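Local atomic coordinates of beta-N-acetylhexosaminidase (Mycobacterium smegmatis, PDB entry 4YYF), a protein that probably hydrolyses terminal non-reducing N-acetyl-D-hexosamine residues from N-acetyl-beta-D-hexosaminides, as a member of glycosyl hydrolase family 3. Residues L99-L113 against R142-A156. The protein carries 1 engineered substitution. Numbering follows the deposited sequence.
Sequences LAVSVDEEGGRVSRL and RGRKMRDLGVTVDFA. With ACT (acetate ion), chain E.
Arg142 reaches from its helix to the carboxylate of Glu105 and forms a salt bridge, NH2 to OE1 3.0 Å. The oxygen lies in the guanidinium plane, but NH2 sits well above the carboxylate plane; the two planes are 73° apart. Ser111 OG donates to the syn lone pair of the same OE1, and Leu113 N binds OE2, so both carboxylate oxygens are held. Glu105 CG is anti to the backbone N (chi1 -174°) and packs on the CE methyl of Met146, modelled as selenomethionine, at 3.6 Å. The Leu113 and Met146 side chains cross at about a right angle, CD1 of Leu113 against CG of Met146. Leu113 CD1 also touches Val151 CG2.

These are neighbouring parallel strands of the family 3 TIM barrel, 100-107 and the short, weakly bonded 153-154. The connection between them includes strand 110-111 and several helices, of which 132-148 is the last. Thr152 OG1 accepts from Val101 N at 2.9 Å, while Val101 O takes both Thr152 N and Val153 N. Val103 O receives Phe155 N in a nearly straight bond.

Asp154 OD1 meets Glu105 N on its syn side, and OD2 lies 2.7 Å from Glu105 O. The Phe155 ring lies against Ser102 CB and OG. Asp104 OD1 sits at its edge, the carboxylate turned 75° from the ring. Tyr288 meets Phe155 edge-to-face.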
# COMPACT_ATOMS: atom_id res chain seq x y z
N LEU A 99 -13.63 5.54 -6.57
CA LEU A 99 -12.27 5.24 -6.99
C LEU A 99 -11.28 5.65 -5.91
O LEU A 99 -11.38 6.74 -5.34
CB LEU A 99 -11.94 6.00 -8.29
CG LEU A 99 -10.57 5.80 -8.94
CD1 LEU A 99 -10.43 4.35 -9.39
CD2 LEU A 99 -10.40 6.77 -10.13
N ALA A 100 -10.32 4.77 -5.62
CA ALA A 100 -9.23 5.13 -4.71
C ALA A 100 -8.07 5.64 -5.53
O ALA A 100 -7.72 5.07 -6.56
CB ALA A 100 -8.79 3.93 -3.86
N VAL A 101 -7.46 6.74 -5.09
CA VAL A 101 -6.37 7.35 -5.83
C VAL A 101 -5.18 7.42 -4.89
O VAL A 101 -5.22 8.13 -3.90
CB VAL A 101 -6.76 8.77 -6.29
CG1 VAL A 101 -5.57 9.44 -7.02
CG2 VAL A 101 -8.00 8.69 -7.20
N SER A 102 -4.11 6.68 -5.21
CA SER A 102 -3.00 6.52 -4.28
C SER A 102 -1.71 7.09 -4.85
O SER A 102 -1.60 7.31 -6.05
CB SER A 102 -2.82 5.04 -3.92
OG SER A 102 -2.60 4.26 -5.09
N VAL A 103 -0.73 7.30 -3.96
CA VAL A 103 0.54 7.91 -4.33
C VAL A 103 1.58 7.59 -3.26
O VAL A 103 1.23 7.35 -2.10
CB VAL A 103 0.38 9.46 -4.48
CG1 VAL A 103 0.05 10.10 -3.12
CG2 VAL A 103 1.64 10.09 -5.09
N ASP A 104 2.85 7.56 -3.65
CA ASP A 104 3.96 7.55 -2.69
C ASP A 104 4.34 8.99 -2.33
O ASP A 104 5.13 9.62 -3.02
CB ASP A 104 5.21 6.90 -3.29
CG ASP A 104 5.21 5.38 -3.17
OD1 ASP A 104 4.38 4.82 -2.41
OD2 ASP A 104 6.07 4.74 -3.82
N GLU A 105 3.79 9.52 -1.24
CA GLU A 105 4.13 10.88 -0.82
C GLU A 105 4.66 10.87 0.62
O GLU A 105 3.92 11.11 1.57
CB GLU A 105 2.91 11.80 -0.99
CG GLU A 105 3.16 13.26 -0.73
CD GLU A 105 4.44 13.78 -1.35
OE1 GLU A 105 5.40 14.04 -0.60
OE2 GLU A 105 4.50 13.93 -2.59
N GLU A 106 5.95 10.55 0.75
CA GLU A 106 6.62 10.38 2.05
C GLU A 106 7.39 11.63 2.44
O GLU A 106 7.59 11.91 3.62
CB GLU A 106 7.62 9.22 1.99
CG GLU A 106 7.02 7.87 1.59
CD GLU A 106 8.07 6.82 1.28
OE1 GLU A 106 9.20 6.92 1.82
OE2 GLU A 106 7.76 5.89 0.48
N GLY A 107 7.86 12.36 1.43
CA GLY A 107 8.76 13.48 1.64
C GLY A 107 10.17 13.06 1.28
O GLY A 107 10.42 11.87 1.07
N GLY A 108 11.09 14.01 1.21
CA GLY A 108 12.48 13.68 0.90
C GLY A 108 12.65 13.06 -0.47
O GLY A 108 12.26 13.65 -1.49
N ARG A 109 13.24 11.86 -0.51
CA ARG A 109 13.53 11.20 -1.79
C ARG A 109 12.30 10.61 -2.47
O ARG A 109 12.33 10.31 -3.66
CB ARG A 109 14.59 10.12 -1.58
CG ARG A 109 16.02 10.67 -1.43
CD ARG A 109 17.03 9.55 -1.25
NE ARG A 109 16.61 8.69 -0.15
CZ ARG A 109 16.58 7.37 -0.19
NH1 ARG A 109 16.98 6.71 -1.27
NH2 ARG A 109 16.16 6.70 0.89
N VAL A 110 11.23 10.42 -1.70
CA VAL A 110 10.00 9.87 -2.25
C VAL A 110 8.82 10.83 -2.08
O VAL A 110 8.07 10.76 -1.11
CB VAL A 110 9.68 8.50 -1.60
CG1 VAL A 110 8.48 7.86 -2.28
CG2 VAL A 110 10.89 7.59 -1.72
N SER A 111 8.66 11.71 -3.05
CA SER A 111 7.69 12.79 -2.92
C SER A 111 7.13 13.10 -4.30
O SER A 111 7.43 14.14 -4.89
CB SER A 111 8.38 14.00 -2.31
OG SER A 111 7.46 15.00 -1.92
N ARG A 112 6.30 12.20 -4.82
CA ARG A 112 5.84 12.31 -6.21
C ARG A 112 4.98 13.55 -6.46
O ARG A 112 4.84 13.98 -7.60
CB ARG A 112 5.08 11.04 -6.62
CG ARG A 112 5.86 9.73 -6.39
CD ARG A 112 7.31 9.81 -6.89
NE ARG A 112 8.00 8.51 -6.79
CZ ARG A 112 9.27 8.36 -6.41
NH1 ARG A 112 10.00 9.42 -6.08
NH2 ARG A 112 9.81 7.15 -6.35
N LEU A 113 4.43 14.15 -5.41
CA LEU A 113 3.61 15.36 -5.57
C LEU A 113 4.33 16.67 -5.24
O LEU A 113 3.71 17.75 -5.24
CB LEU A 113 2.32 15.23 -4.76
CG LEU A 113 1.45 14.01 -5.08
CD1 LEU A 113 0.21 14.00 -4.17
CD2 LEU A 113 1.04 14.01 -6.55
N ARG A 142 0.05 18.69 4.52
CA ARG A 142 0.29 18.04 3.24
C ARG A 142 -0.84 17.10 2.83
O ARG A 142 -1.17 17.00 1.65
CB ARG A 142 1.64 17.33 3.24
CG ARG A 142 2.79 18.33 3.28
CD ARG A 142 4.13 17.64 3.46
NE ARG A 142 4.62 16.98 2.24
CZ ARG A 142 5.14 17.64 1.21
NH1 ARG A 142 5.19 18.97 1.22
NH2 ARG A 142 5.61 16.97 0.16
N GLY A 143 -1.44 16.44 3.80
CA GLY A 143 -2.64 15.66 3.55
C GLY A 143 -3.77 16.47 2.92
O GLY A 143 -4.43 16.01 2.00
N ARG A 144 -4.00 17.67 3.43
CA ARG A 144 -5.04 18.52 2.87
C ARG A 144 -4.69 18.90 1.45
O ARG A 144 -5.56 18.95 0.58
CB ARG A 144 -5.24 19.77 3.73
CG ARG A 144 -5.93 19.48 5.06
CD ARG A 144 -5.86 20.65 6.01
NE ARG A 144 -6.56 20.36 7.26
CZ ARG A 144 -6.46 21.08 8.37
NH1 ARG A 144 -5.67 22.14 8.39
NH2 ARG A 144 -7.15 20.73 9.46
N LYS A 145 -3.41 19.16 1.20
CA LYS A 145 -2.95 19.51 -0.15
C LYS A 145 -3.14 18.34 -1.10
O LYS A 145 -3.47 18.53 -2.26
CB LYS A 145 -1.49 20.00 -0.14
CG LYS A 145 -1.30 21.38 0.48
CD LYS A 145 0.19 21.68 0.67
CE LYS A 145 0.43 23.00 1.38
NZ LYS A 145 1.89 23.36 1.42
N MSE A 146 -2.94 17.12 -0.60
CA MSE A 146 -3.23 15.91 -1.39
C MSE A 146 -4.72 15.72 -1.68
O MSE A 146 -5.10 15.36 -2.79
CB MSE A 146 -2.71 14.65 -0.66
CG MSE A 146 -1.21 14.55 -0.65
SE MSE A 146 -0.69 12.96 0.36
CE MSE A 146 0.53 13.82 1.63
N ARG A 147 -5.56 15.94 -0.67
CA ARG A 147 -7.01 15.88 -0.84
C ARG A 147 -7.47 16.85 -1.93
O ARG A 147 -8.32 16.50 -2.74
CB ARG A 147 -7.73 16.24 0.45
CG ARG A 147 -7.60 15.24 1.60
CD ARG A 147 -8.16 13.86 1.28
NE ARG A 147 -9.56 13.81 0.84
CZ ARG A 147 -10.61 13.98 1.63
NH1 ARG A 147 -10.45 14.30 2.91
NH2 ARG A 147 -11.84 13.87 1.12
N ASP A 148 -6.94 18.07 -1.92
CA ASP A 148 -7.28 19.07 -2.95
C ASP A 148 -7.02 18.54 -4.36
O ASP A 148 -7.69 18.92 -5.33
CB ASP A 148 -6.47 20.35 -2.75
CG ASP A 148 -7.21 21.41 -1.95
OD1 ASP A 148 -8.46 21.43 -1.98
OD2 ASP A 148 -6.52 22.23 -1.31
N LEU A 149 -6.03 17.66 -4.47
CA LEU A 149 -5.66 17.09 -5.76
C LEU A 149 -6.42 15.81 -6.08
O LEU A 149 -6.20 15.20 -7.12
CB LEU A 149 -4.15 16.84 -5.82
CG LEU A 149 -3.25 18.07 -5.71
CD1 LEU A 149 -1.79 17.66 -5.58
CD2 LEU A 149 -3.42 18.97 -6.95
N GLY A 150 -7.31 15.38 -5.19
CA GLY A 150 -8.08 14.17 -5.45
C GLY A 150 -7.46 12.88 -4.93
O GLY A 150 -7.97 11.79 -5.20
N VAL A 151 -6.36 12.99 -4.19
CA VAL A 151 -5.72 11.80 -3.62
C VAL A 151 -6.56 11.31 -2.43
O VAL A 151 -7.02 12.11 -1.63
CB VAL A 151 -4.28 12.14 -3.16
CG1 VAL A 151 -3.69 11.00 -2.31
CG2 VAL A 151 -3.41 12.42 -4.37
N THR A 152 -6.75 9.99 -2.33
CA THR A 152 -7.45 9.38 -1.19
C THR A 152 -6.57 8.49 -0.29
O THR A 152 -6.90 8.24 0.89
CB THR A 152 -8.70 8.59 -1.63
OG1 THR A 152 -8.33 7.42 -2.38
CG2 THR A 152 -9.58 9.47 -2.50
N VAL A 153 -5.46 8.02 -0.84
CA VAL A 153 -4.58 7.11 -0.12
C VAL A 153 -3.14 7.56 -0.29
O VAL A 153 -2.71 7.82 -1.40
CB VAL A 153 -4.67 5.66 -0.68
CG1 VAL A 153 -3.69 4.75 0.05
CG2 VAL A 153 -6.09 5.11 -0.57
N ASP A 154 -2.39 7.64 0.82
CA ASP A 154 -0.95 7.89 0.74
C ASP A 154 -0.22 6.66 1.26
O ASP A 154 -0.46 6.22 2.39
CB ASP A 154 -0.55 9.13 1.57
CG ASP A 154 0.92 9.52 1.40
OD1 ASP A 154 1.64 8.92 0.57
OD2 ASP A 154 1.37 10.47 2.09
N PHE A 155 0.70 6.12 0.46
CA PHE A 155 1.51 4.99 0.93
C PHE A 155 2.60 5.52 1.84
O PHE A 155 3.77 5.55 1.48
CB PHE A 155 2.08 4.22 -0.25
CG PHE A 155 1.04 3.53 -1.08
CD1 PHE A 155 0.05 2.75 -0.47
CD2 PHE A 155 1.02 3.67 -2.46
CE1 PHE A 155 -0.93 2.09 -1.24
CE2 PHE A 155 0.04 3.03 -3.24
CZ PHE A 155 -0.93 2.23 -2.62
N ALA A 156 2.18 5.96 3.03
CA ALA A 156 3.07 6.52 4.04
C ALA A 156 2.30 6.49 5.34
O ALA A 156 1.07 6.52 5.32
CB ALA A 156 3.46 7.97 3.65
C ACT E . 3.93 21.40 3.86
O ACT E . 2.88 21.90 3.40
OXT ACT E . 4.78 21.05 3.01
CH3 ACT E . 4.14 21.21 5.33
O HOH W 1 5.00 14.24 2.09